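Local coordinates for putative sugar ABC transporter (Yersinia enterocolitica subsp. enterocolitica 8081, PDB 5ULB), which probably serves as the periplasmic sugar-binding component of an ABC importer, and binds a selenium analogue of methylthioribose, at residues 91-96 and 101-106; 273-276 and 281-284; 284-289 and 318-323. One frame throughout, in Å; residues are numbered along the deposited sequence.

Interaction 1: 91-96 and 101-106; sequences ELVKRI and IAVSVF
Ile96 lies across both Ile101 and Val103, its side chain at roughly a right angle to each, and its CG2 does most of the touching. That methyl is 3.7 Å from Ile101 CB and 3.8 Å from Val103 CB, a position it reaches by standing anti to its backbone N while CG1 (chi1 -68°) takes the place beside that N. The other branch ends in Ile96 CD1, which meets Val103 CG2 at 4.2 Å. One turn earlier, Val93 and Val105 point their methyls at each other tip to tip, with Val93 CG2 4.2 Å from Val105 CG1. Helix 89-98 and strand 102-106 are the last two elements of a beta-alpha-beta unit that starts with strand 78-82; the axes of the segments 91-96 and 102-106 pass 9.2 Å apart and run nearly antiparallel, at 153°. Between them the alternating Val103 and Val105 of the strand face the helix, and Leu81 of strand 78-82 meets both Val93 and Val105. Where the helix turns back into the strand, Ile101 N donates to Ile96 O over 3.3 Å, with an N-H...O angle of 159°. Ile72 of helix 61-73 also packs against Ile96.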
ATOM      1  N   GLU A  91      -3.056  14.467 -16.485  1.00 19.01           N
ATOM      2  CA  GLU A  91      -4.072  15.348 -17.024  1.00 20.55           C
ATOM      3  C   GLU A  91      -5.322  15.190 -16.168  1.00 20.15           C
ATOM      4  O   GLU A  91      -6.053  16.144 -15.969  1.00 19.60           O
ATOM      5  CB  GLU A  91      -4.354  15.025 -18.502  1.00 27.26           C
ATOM      6  CG  GLU A  91      -3.287  15.686 -19.364  1.00 37.59           C
ATOM      7  CD  GLU A  91      -3.495  17.209 -19.407  1.00 50.92           C
ATOM      8  OE1 GLU A  91      -2.533  17.970 -19.217  1.00 66.52           O
ATOM      9  OE2 GLU A  91      -4.656  17.626 -19.577  1.00 82.59           O
ATOM     10  N   LEU A  92      -5.592  13.989 -15.634  1.00 17.53           N
ATOM     11  CA  LEU A  92      -6.791  13.784 -14.797  0.58 17.50           C
ATOM     12  C   LEU A  92      -6.723  14.661 -13.553  1.00 14.50           C
ATOM     13  O   LEU A  92      -7.636  15.367 -13.174  1.00 15.90           O
ATOM     14  CB  LEU A  92      -6.964  12.332 -14.341  0.58 23.54           C
ATOM     15  CG  LEU A  92      -7.884  11.317 -14.927  0.58 22.11           C
ATOM     16  CD1 LEU A  92      -7.849  10.075 -14.066  0.58 21.02           C
ATOM     17  CD2 LEU A  92      -9.254  11.894 -14.923  0.58 18.44           C
ATOM     18  N   VAL A  93      -5.536  14.661 -12.898  1.00 15.39           N
ATOM     19  CA  VAL A  93      -5.318  15.478 -11.707  1.00 14.27           C
ATOM     20  C   VAL A  93      -5.350  16.932 -12.000  1.00 13.06           C
ATOM     21  O   VAL A  93      -5.914  17.724 -11.244  1.00 16.43           O
ATOM     22  CB  VAL A  93      -4.082  15.010 -10.946  1.00 15.23           C
ATOM     23  CG1 VAL A  93      -3.804  15.952  -9.766  1.00 17.38           C
ATOM     24  CG2 VAL A  93      -4.235  13.605 -10.435  1.00 16.69           C
ATOM     25  N   LYS A  94      -4.773  17.328 -13.128  1.00 16.11           N
ATOM     26  CA  LYS A  94      -4.879  18.721 -13.508  1.00 15.84           C
ATOM     27  C   LYS A  94      -6.378  19.183 -13.673  1.00 18.37           C
ATOM     28  O   LYS A  94      -6.755  20.317 -13.345  1.00 17.98           O
ATOM     29  CB  LYS A  94      -4.138  19.097 -14.791  1.00 21.52           C
ATOM     30  CG  LYS A  94      -2.608  19.023 -14.600  1.00 20.50           C
ATOM     31  CD  LYS A  94      -1.905  19.265 -15.934  1.00 26.78           C
ATOM     32  CE  LYS A  94      -0.417  19.193 -15.693  1.00 35.94           C
ATOM     33  NZ  LYS A  94       0.270  19.440 -16.950  1.00 45.06           N
ATOM     34  N   ARG A  95      -7.230  18.268 -14.170  1.00 18.39           N
ATOM     35  CA  ARG A  95      -8.635  18.597 -14.359  0.54 19.73           C
ATOM     36  C   ARG A  95      -9.340  18.700 -12.935  1.00 15.97           C
ATOM     37  O   ARG A  95     -10.209  19.533 -12.707  1.00 18.45           O
ATOM     38  CB  ARG A  95      -9.320  17.550 -15.250  0.54 20.77           C
ATOM     39  CG  ARG A  95     -10.673  18.008 -15.800  0.54 20.42           C
ATOM     40  CD  ARG A  95     -11.059  17.307 -17.137  0.54 25.21           C
ATOM     41  NE  ARG A  95     -11.823  16.154 -16.816  0.54 28.66           N
ATOM     42  CZ  ARG A  95     -13.097  16.158 -16.417  0.54 30.10           C
ATOM     43  NH1 ARG A  95     -13.658  14.992 -16.103  0.54 27.73           N
ATOM     44  NH2 ARG A  95     -13.826  17.291 -16.281  0.54 27.45           N
ATOM     45  N   ILE A  96      -8.923  17.855 -12.005  1.00 16.26           N
ATOM     46  CA  ILE A  96      -9.471  17.896 -10.666  1.00 15.34           C
ATOM     47  C   ILE A  96      -9.155  19.263 -10.102  1.00 13.57           C
ATOM     48  O   ILE A  96     -10.020  19.950  -9.563  1.00 15.91           O
ATOM     49  CB  ILE A  96      -8.856  16.799  -9.779  1.00 13.89           C
ATOM     50  CG1 ILE A  96      -9.302  15.396 -10.256  1.00 13.10           C
ATOM     51  CG2 ILE A  96      -9.285  16.954  -8.317  1.00 13.77           C
ATOM     52  CD1 ILE A  96      -8.592  14.228  -9.559  1.00 13.65           C
ATOM     53  N   ILE A 101     -11.333  21.165  -6.831  1.00 14.27           N
ATOM     54  CA  ILE A 101     -11.533  20.005  -5.938  1.00 13.23           C
ATOM     55  C   ILE A 101     -10.165  19.719  -5.246  1.00 12.71           C
ATOM     56  O   ILE A 101      -9.142  19.616  -5.922  1.00 14.20           O
ATOM     57  CB  ILE A 101     -12.019  18.830  -6.761  1.00 12.63           C
ATOM     58  CG1 ILE A 101     -13.417  19.141  -7.418  1.00 15.16           C
ATOM     59  CG2 ILE A 101     -12.108  17.534  -5.916  1.00 12.64           C
ATOM     60  CD1 ILE A 101     -13.822  18.033  -8.376  1.00 16.71           C
ATOM     61  N   ALA A 102     -10.188  19.636  -3.958  1.00 12.67           N
ATOM     62  CA  ALA A 102      -8.958  19.298  -3.201  1.00 11.76           C
ATOM     63  C   ALA A 102      -8.522  17.870  -3.537  1.00 12.12           C
ATOM     64  O   ALA A 102      -9.375  16.963  -3.675  1.00 12.20           O
ATOM     65  CB  ALA A 102      -9.232  19.392  -1.696  1.00 12.59           C
ATOM     66  N   VAL A 103      -7.163  17.638  -3.631  1.00 10.69           N
ATOM     67  CA  VAL A 103      -6.733  16.347  -4.090  1.00 10.61           C
ATOM     68  C   VAL A 103      -5.406  15.934  -3.447  1.00 10.68           C
ATOM     69  O   VAL A 103      -4.461  16.762  -3.393  1.00 11.91           O
ATOM     70  CB  VAL A 103      -6.695  16.247  -5.625  1.00 12.93           C
ATOM     71  CG1 VAL A 103      -5.912  17.414  -6.248  1.00 13.59           C
ATOM     72  CG2 VAL A 103      -6.252  14.895  -6.137  1.00 13.38           C
ATOM     73  N   SER A 104      -5.341  14.671  -3.037  1.00 10.60           N
ATOM     74  CA  SER A 104      -4.103  14.036  -2.665  1.00  9.98           C
ATOM     75  C   SER A 104      -4.066  12.692  -3.421  1.00 10.13           C
ATOM     76  O   SER A 104      -5.119  12.059  -3.617  1.00 11.96           O
ATOM     77  CB  SER A 104      -4.012  13.812  -1.156  1.00 11.92           C
ATOM     78  OG  SER A 104      -2.797  13.287  -0.734  1.00 14.19           O
ATOM     79  N   VAL A 105      -2.857  12.214  -3.795  1.00  9.28           N
ATOM     80  CA  VAL A 105      -2.721  11.012  -4.470  1.00  9.50           C
ATOM     81  C   VAL A 105      -1.685  10.131  -3.788  1.00 10.02           C
ATOM     82  O   VAL A 105      -0.790  10.606  -3.101  1.00 11.78           O
ATOM     83  CB  VAL A 105      -2.443  11.136  -5.965  1.00 11.00           C
ATOM     84  CG1 VAL A 105      -3.555  11.988  -6.654  1.00 11.61           C
ATOM     85  CG2 VAL A 105      -1.070  11.707  -6.255  1.00 12.91           C
ATOM     86  N   PHE A 106      -1.870   8.812  -3.960  1.00  9.46           N
ATOM     87  CA  PHE A 106      -0.980   7.794  -3.397  1.00  7.92           C
ATOM     88  C   PHE A 106      -0.544   6.850  -4.507  1.00  9.59           C
ATOM     89  O   PHE A 106      -1.393   6.369  -5.273  1.00 10.28           O
ATOM     90  CB  PHE A 106      -1.654   7.028  -2.296  1.00  9.86           C
ATOM     91  CG  PHE A 106      -0.816   5.902  -1.739  1.00  9.84           C
ATOM     92  CD1 PHE A 106       0.402   6.148  -1.070  1.00  9.81           C
ATOM     93  CD2 PHE A 106      -1.177   4.629  -1.935  1.00 10.80           C
ATOM     94  CE1 PHE A 106       1.172   5.088  -0.674  1.00 10.43           C
ATOM     95  CE2 PHE A 106      -0.378   3.585  -1.501  1.00 11.19           C
ATOM     96  CZ  PHE A 106       0.842   3.781  -0.928  1.00 11.22           C
TER

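Interaction 2: 273-276 and 281-284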
ATOM      1  N   VAL A 273      -6.299  15.967   2.439  1.00 10.55           N
ATOM      2  CA  VAL A 273      -7.458  16.606   1.789  1.00 11.22           C
ATOM      3  C   VAL A 273      -8.239  17.482   2.706  1.00 11.02           C
ATOM      4  O   VAL A 273      -8.672  18.567   2.319  1.00 11.17           O
ATOM      5  CB  VAL A 273      -8.302  15.517   1.127  1.00 12.46           C
ATOM      6  CG1 VAL A 273      -9.609  16.071   0.618  1.00 15.97           C
ATOM      7  CG2 VAL A 273      -7.578  14.905  -0.005  1.00 12.77           C
ATOM      8  N   ALA A 274      -8.425  17.082   3.980  1.00 10.19           N
ATOM      9  CA  ALA A 274      -9.059  17.927   4.928  1.00 10.63           C
ATOM     10  C   ALA A 274      -8.375  19.292   5.099  1.00 10.76           C
ATOM     11  O   ALA A 274      -9.022  20.325   5.129  1.00 12.04           O
ATOM     12  CB  ALA A 274      -9.170  17.225   6.251  1.00 12.10           C
ATOM     13  N   LYS A 275      -7.049  19.253   5.236  1.00 10.72           N
ATOM     14  CA  LYS A 275      -6.285  20.516   5.348  1.00 11.14           C
ATOM     15  C   LYS A 275      -6.457  21.339   4.078  1.00 10.74           C
ATOM     16  O   LYS A 275      -6.533  22.582   4.206  1.00 12.47           O
ATOM     17  CB  LYS A 275      -4.828  20.175   5.621  1.00 11.45           C
ATOM     18  CG  LYS A 275      -4.554  19.664   7.002  1.00 14.03           C
ATOM     19  CD  LYS A 275      -3.085  19.334   7.262  1.00 16.03           C
ATOM     20  CE  LYS A 275      -2.155  20.522   7.190  1.00 20.69           C
ATOM     21  NZ  LYS A 275      -2.264  21.354   8.310  1.00 21.97           N
ATOM     22  N   LYS A 276      -6.376  20.734   2.903  1.00 11.11           N
ATOM     23  CA  LYS A 276      -6.549  21.499   1.683  1.00 10.76           C
ATOM     24  C   LYS A 276      -7.919  22.174   1.641  1.00 13.25           C
ATOM     25  O   LYS A 276      -8.020  23.365   1.306  1.00 14.54           O
ATOM     26  CB  LYS A 276      -6.402  20.601   0.467  1.00 11.85           C
ATOM     27  CG  LYS A 276      -4.934  20.082   0.286  1.00 11.58           C
ATOM     28  CD  LYS A 276      -4.853  18.931  -0.677  1.00 12.43           C
ATOM     29  CE  LYS A 276      -3.475  18.234  -0.715  1.00 12.40           C
ATOM     30  NZ  LYS A 276      -2.421  19.188  -1.131  1.00 12.26           N
ATOM     31  N   GLU A 281      -1.747  25.042   4.641  1.00 16.74           N
ATOM     32  CA  GLU A 281      -0.636  24.599   3.815  1.00 15.58           C
ATOM     33  C   GLU A 281      -0.439  23.111   3.881  1.00 14.51           C
ATOM     34  O   GLU A 281      -0.505  22.545   4.993  1.00 16.91           O
ATOM     35  CB  GLU A 281       0.636  25.329   4.252  1.00 17.71           C
ATOM     36  CG  GLU A 281       1.894  24.932   3.503  1.00 19.55           C
ATOM     37  CD  GLU A 281       3.160  25.625   4.018  1.00 24.72           C
ATOM     38  OE1 GLU A 281       3.079  26.325   5.082  1.00 24.53           O
ATOM     39  OE2 GLU A 281       4.164  25.493   3.316  1.00 29.46           O
ATOM     40  N   THR A 282      -0.175  22.495   2.752  1.00 13.56           N
ATOM     41  CA  THR A 282       0.196  21.086   2.630  1.00 13.18           C
ATOM     42  C   THR A 282       1.350  20.949   1.650  1.00 14.61           C
ATOM     43  O   THR A 282       1.523  21.754   0.783  1.00 15.41           O
ATOM     44  CB  THR A 282      -1.019  20.256   2.101  1.00 12.79           C
ATOM     45  OG1 THR A 282      -1.525  20.806   0.895  1.00 13.33           O
ATOM     46  CG2 THR A 282      -2.086  20.099   3.196  1.00 14.37           C
ATOM     47  N   PRO A 283       2.228  19.969   1.872  1.00 13.56           N
ATOM     48  CA  PRO A 283       3.444  19.870   1.105  1.00 14.29           C
ATOM     49  C   PRO A 283       3.198  19.310  -0.269  1.00 14.03           C
ATOM     50  O   PRO A 283       2.173  18.644  -0.532  1.00 14.40           O
ATOM     51  CB  PRO A 283       4.278  18.895   1.911  1.00 15.78           C
ATOM     52  CG  PRO A 283       3.302  18.045   2.623  1.00 15.64           C
ATOM     53  CD  PRO A 283       2.140  18.960   2.920  1.00 15.20           C
ATOM     54  N   ALA A 284       4.124  19.475  -1.178  1.00 13.96           N
ATOM     55  CA  ALA A 284       4.068  18.911  -2.504  1.00 13.58           C
ATOM     56  C   ALA A 284       4.166  17.373  -2.502  1.00 14.42           C
ATOM     57  O   ALA A 284       3.524  16.701  -3.327  1.00 13.29           O
ATOM     58  CB  ALA A 284       5.209  19.485  -3.357  1.00 15.14           C
TER
HETATM   59  O   HOH W   1      -0.465  23.463   7.558  1.00 21.18           O
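The backbone of 281-284 is extended at Thr282 and passes the last turns of helix 262-278 at a distance, the nearest CA atoms, those of Lys276 and Thr282, being 6.8 Å apart. Side chains therefore make the contact, and Thr282 divides its two branches between two consecutive lysines. Its OG1, placed between the backbone N and the carbonyl carbon by a chi1 of 54°, accepts a hydrogen bond of 2.7 Å from Lys276 NZ. The lysine crosses the threonine at about a right angle: its chain is extended as far as CE and then bends at chi4 (-61°), which turns the ammonium onto the hydroxyl. Gly116 O and Thr118 OG1 also accept from Lys276 NZ, so three oxygens share this ammonium. The Thr282 CG2 methyl faces the other lysine and lies 3.7 Å from Lys275 CB, the two side chains running past each other in opposite directions. The end of Lys275 curls over toward Glu281, and its CE lies 3.4 Å from Glu281 O. Its NZ reaches the same carbonyl through a water that accepts from Lys275 NZ at 2.9 Å and donates to Glu281 O at 2.7 Å, while Glu280 forms a salt bridge with that ammonium. The contact closes the surface turn between helix 262-278 and strand 285-294, with Leu272 of the helix touching Thr282 and Pro283, and Ala102 of strand 102-106 lying against Val273 and Lys276.

Interaction 3: 284-289 and 318-323; sequences ASYEFR and GQSDDF
Tyr286 of strand 285-294 receives Ser320, Asp322 and Phe323 in turn round its ring and hydroxyl. Ser320 comes first and meets it through water: the water donates to Tyr286 OH at 2.7 Å and has a weak bond to Ser320 OG. Ser320 OG accepts from Asp322 N at 3.0 Å, which makes an ST turn. Asp322 then puts OD2 at the edge of the tyrosine ring, in its plane, where it accepts a short 2.5 Å bond from Tyr286 OH with its anti lone pair; ring and carboxylate planes stand 87° apart. Phe323 brings its ring edge over one face of Tyr286. Phe323 CE2 lies 3.5 Å from Tyr286 CD1 and is offset toward the rim, while the centroids are 4.9 Å apart and the planes 74° from parallel, a T-shaped pair. Having CG anti to its backbone N (chi1 178°) extends the tyrosine from the strand to these partners. Arg271 NH1 hydrogen-bonds to the carbonyl oxygens of both Ser320 and Asp322. The arrangement fastens the loop before the last helix, 327-335, to strand 285-294, which lies parallel to 118-122 and antiparallel to 254-259 in the mixed sheet of this periplasmic binding protein fold.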
ATOM      1  N   ALA A 284       4.124  19.475  -1.178  1.00 13.96           N
ATOM      2  CA  ALA A 284       4.068  18.911  -2.504  1.00 13.58           C
ATOM      3  C   ALA A 284       4.166  17.373  -2.502  1.00 14.42           C
ATOM      4  O   ALA A 284       3.524  16.701  -3.327  1.00 13.29           O
ATOM      5  CB  ALA A 284       5.209  19.485  -3.357  1.00 15.14           C
ATOM      6  N   SER A 285       4.909  16.854  -1.524  1.00 13.77           N
ATOM      7  CA  SER A 285       5.211  15.437  -1.479  0.56 13.19           C
ATOM      8  C   SER A 285       5.246  14.990  -0.018  1.00 11.99           C
ATOM      9  O   SER A 285       5.657  15.738   0.869  1.00 14.45           O
ATOM     10  CB  SER A 285       6.552  15.100  -2.223  0.56 15.47           C
ATOM     11  OG  SER A 285       6.852  13.710  -2.278  0.56 19.86           O
ATOM     12  N   TYR A 286       4.978  13.711   0.177  1.00 12.29           N
ATOM     13  CA  TYR A 286       5.121  13.122   1.481  1.00 11.98           C
ATOM     14  C   TYR A 286       5.410  11.606   1.328  1.00 10.96           C
ATOM     15  O   TYR A 286       4.788  10.905   0.518  1.00 12.82           O
ATOM     16  CB  TYR A 286       3.817  13.278   2.336  1.00 12.99           C
ATOM     17  CG  TYR A 286       3.829  12.680   3.690  1.00 13.11           C
ATOM     18  CD1 TYR A 286       4.549  13.273   4.739  1.00 14.79           C
ATOM     19  CD2 TYR A 286       3.276  11.410   3.977  1.00 13.53           C
ATOM     20  CE1 TYR A 286       4.604  12.742   5.979  1.00 16.09           C
ATOM     21  CE2 TYR A 286       3.386  10.907   5.207  1.00 16.04           C
ATOM     22  CZ  TYR A 286       3.995  11.571   6.225  1.00 15.49           C
ATOM     23  OH  TYR A 286       4.042  11.002   7.455  1.00 21.54           O
ATOM     24  N   GLU A 287       6.341  11.131   2.154  1.00 10.79           N
ATOM     25  CA  GLU A 287       6.765   9.736   2.101  1.00 12.59           C
ATOM     26  C   GLU A 287       6.503   9.030   3.428  1.00 11.00           C
ATOM     27  O   GLU A 287       6.898   9.530   4.499  1.00 14.82           O
ATOM     28  CB  GLU A 287       8.257   9.648   1.768  1.00 14.55           C
ATOM     29  CG  GLU A 287       8.753   8.300   1.477  1.00 17.16           C
ATOM     30  CD  GLU A 287      10.206   8.288   0.992  1.00 23.07           C
ATOM     31  OE1 GLU A 287      11.103   8.338   1.837  1.00 26.60           O
ATOM     32  OE2 GLU A 287      10.367   8.163  -0.239  1.00 32.09           O
ATOM     33  N   PHE A 288       5.886   7.830   3.396  1.00 10.00           N
ATOM     34  CA  PHE A 288       5.671   7.068   4.571  1.00 10.62           C
ATOM     35  C   PHE A 288       6.894   6.205   4.878  1.00 12.51           C
ATOM     36  O   PHE A 288       7.508   5.707   3.982  1.00 19.72           O
ATOM     37  CB  PHE A 288       4.464   6.098   4.357  1.00 10.39           C
ATOM     38  CG  PHE A 288       3.182   6.838   4.137  1.00 10.27           C
ATOM     39  CD1 PHE A 288       2.391   7.204   5.190  1.00 12.25           C
ATOM     40  CD2 PHE A 288       2.725   7.142   2.885  1.00 11.10           C
ATOM     41  CE1 PHE A 288       1.199   7.924   4.997  1.00 11.81           C
ATOM     42  CE2 PHE A 288       1.508   7.860   2.641  1.00 12.60           C
ATOM     43  CZ  PHE A 288       0.776   8.273   3.728  1.00 12.57           C
ATOM     44  N   ARG A 289       7.122   5.951   6.138  0.50 12.81           N
ATOM     45  CA  ARG A 289       8.250   5.075   6.603  0.50 14.61           C
ATOM     46  C   ARG A 289       7.752   3.707   7.007  0.50 13.32           C
ATOM     47  O   ARG A 289       6.730   3.593   7.748  0.50 16.72           O
ATOM     48  CB  ARG A 289       8.968   5.764   7.827  0.50 20.28           C
ATOM     49  CG  ARG A 289       9.659   7.036   7.434  0.50 20.60           C
ATOM     50  CD  ARG A 289      10.690   7.544   8.434  0.50 29.18           C
ATOM     51  NE  ARG A 289      10.789   8.997   8.155  0.50 33.60           N
ATOM     52  CZ  ARG A 289      10.056   9.850   8.806  0.50 29.51           C
ATOM     53  NH1 ARG A 289       9.326   9.334   9.757  0.50 32.73           N
ATOM     54  NH2 ARG A 289      10.093  11.122   8.570  0.50 48.95           N
ATOM     55  N   GLY A 318       2.206   2.015  12.928  1.00 19.02           N
ATOM     56  CA  GLY A 318       0.912   2.479  12.438  1.00 26.39           C
ATOM     57  C   GLY A 318       0.430   3.811  12.983  1.00 24.25           C
ATOM     58  O   GLY A 318      -0.778   4.171  12.869  1.00 27.78           O
ATOM     59  N   GLN A 319       1.328   4.565  13.557  1.00 23.46           N
ATOM     60  CA  GLN A 319       0.969   5.848  14.184  1.00 26.33           C
ATOM     61  C   GLN A 319       1.806   6.980  13.613  1.00 22.84           C
ATOM     62  O   GLN A 319       2.960   6.791  13.258  1.00 24.13           O
ATOM     63  CB  GLN A 319       1.305   5.785  15.716  1.00 28.65           C
ATOM     64  CG  GLN A 319       0.637   4.606  16.463  1.00 35.00           C
ATOM     65  CD  GLN A 319       1.460   4.119  17.711  1.00 47.82           C
ATOM     66  OE1 GLN A 319       1.949   2.940  17.798  1.00 41.43           O
ATOM     67  NE2 GLN A 319       1.648   5.025  18.649  1.00 46.68           N
ATOM     68  N   SER A 320       1.183   8.135  13.442  1.00 20.94           N
ATOM     69  CA  SER A 320       1.923   9.324  13.064  1.00 19.41           C
ATOM     70  C   SER A 320       1.046  10.508  13.439  1.00 20.13           C
ATOM     71  O   SER A 320      -0.189  10.491  13.142  1.00 24.96           O
ATOM     72  CB  SER A 320       2.085   9.377  11.496  1.00 22.14           C
ATOM     73  OG  SER A 320       2.668  10.558  11.135  1.00 25.53           O
ATOM     74  N   ASP A 321       1.676  11.572  13.855  1.00 22.75           N
ATOM     75  CA  ASP A 321       1.048  12.853  14.128  1.00 25.51           C
ATOM     76  C   ASP A 321       1.078  13.738  12.915  1.00 22.38           C
ATOM     77  O   ASP A 321       0.548  14.895  12.994  1.00 23.35           O
ATOM     78  CB  ASP A 321       1.653  13.572  15.370  1.00 37.59           C
ATOM     79  CG  ASP A 321       0.606  14.522  16.086  1.00 55.10           C
ATOM     80  OD1 ASP A 321       0.973  15.646  16.518  1.00108.50           O
ATOM     81  OD2 ASP A 321      -0.589  14.165  16.257  1.00 72.28           O
ATOM     82  N   ASP A 322       1.677  13.311  11.806  1.00 18.81           N
ATOM     83  CA  ASP A 322       1.790  14.162  10.642  1.00 18.45           C
ATOM     84  C   ASP A 322       0.413  14.557  10.097  1.00 18.00           C
ATOM     85  O   ASP A 322      -0.516  13.732   9.920  1.00 18.12           O
ATOM     86  CB  ASP A 322       2.633  13.521   9.552  1.00 19.63           C
ATOM     87  CG  ASP A 322       4.115  13.361   9.925  1.00 21.17           C
ATOM     88  OD1 ASP A 322       4.541  14.046  10.871  1.00 33.34           O
ATOM     89  OD2 ASP A 322       4.771  12.531   9.310  1.00 21.55           O
ATOM     90  N   PHE A 323       0.250  15.856   9.907  1.00 17.16           N
ATOM     91  CA  PHE A 323      -0.975  16.424   9.410  1.00 15.93           C
ATOM     92  C   PHE A 323      -2.214  16.342  10.306  1.00 17.13           C
ATOM     93  O   PHE A 323      -3.320  16.575   9.842  1.00 18.18           O
ATOM     94  CB  PHE A 323      -1.311  15.964   7.944  1.00 16.00           C
ATOM     95  CG  PHE A 323      -0.092  15.865   7.078  1.00 14.97           C
ATOM     96  CD1 PHE A 323       0.549  17.041   6.747  1.00 15.30           C
ATOM     97  CD2 PHE A 323       0.426  14.687   6.624  1.00 15.03           C
ATOM     98  CE1 PHE A 323       1.710  17.050   5.991  1.00 17.95           C
ATOM     99  CE2 PHE A 323       1.575  14.660   5.854  1.00 15.45           C
ATOM    100  CZ  PHE A 323       2.255  15.849   5.559  1.00 15.81           C
TER
HETATM  101  O   HOH W   2       2.424   9.153   8.523  1.00 32.24           O

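How the interactions relate
From the N terminus, interaction 1 closes the short turn from helix 89-98 into strand 102-106. Later, interaction 2 closes a second tight connection, from helix 262-278 toward strand 285-294. Interaction 3 opens at Ala284, where interaction 2 ends, and closes a longer loop at 318-323. The three are in series, without crossing or nesting. In space they meet: Ala102 CB lies 3.8 Å from Lys276 CB, joining interactions 1 and 2, Pro283 CD lies 3.6 Å from Phe323 CE1, joining 2 and 3, and Phe106 CD1 lies 4.2 Å from Phe288 CE2, joining 1 and 3. Together they tie two strands of one mixed sheet to helices 89-98 and 262-278 and to the loop before helix 327-335.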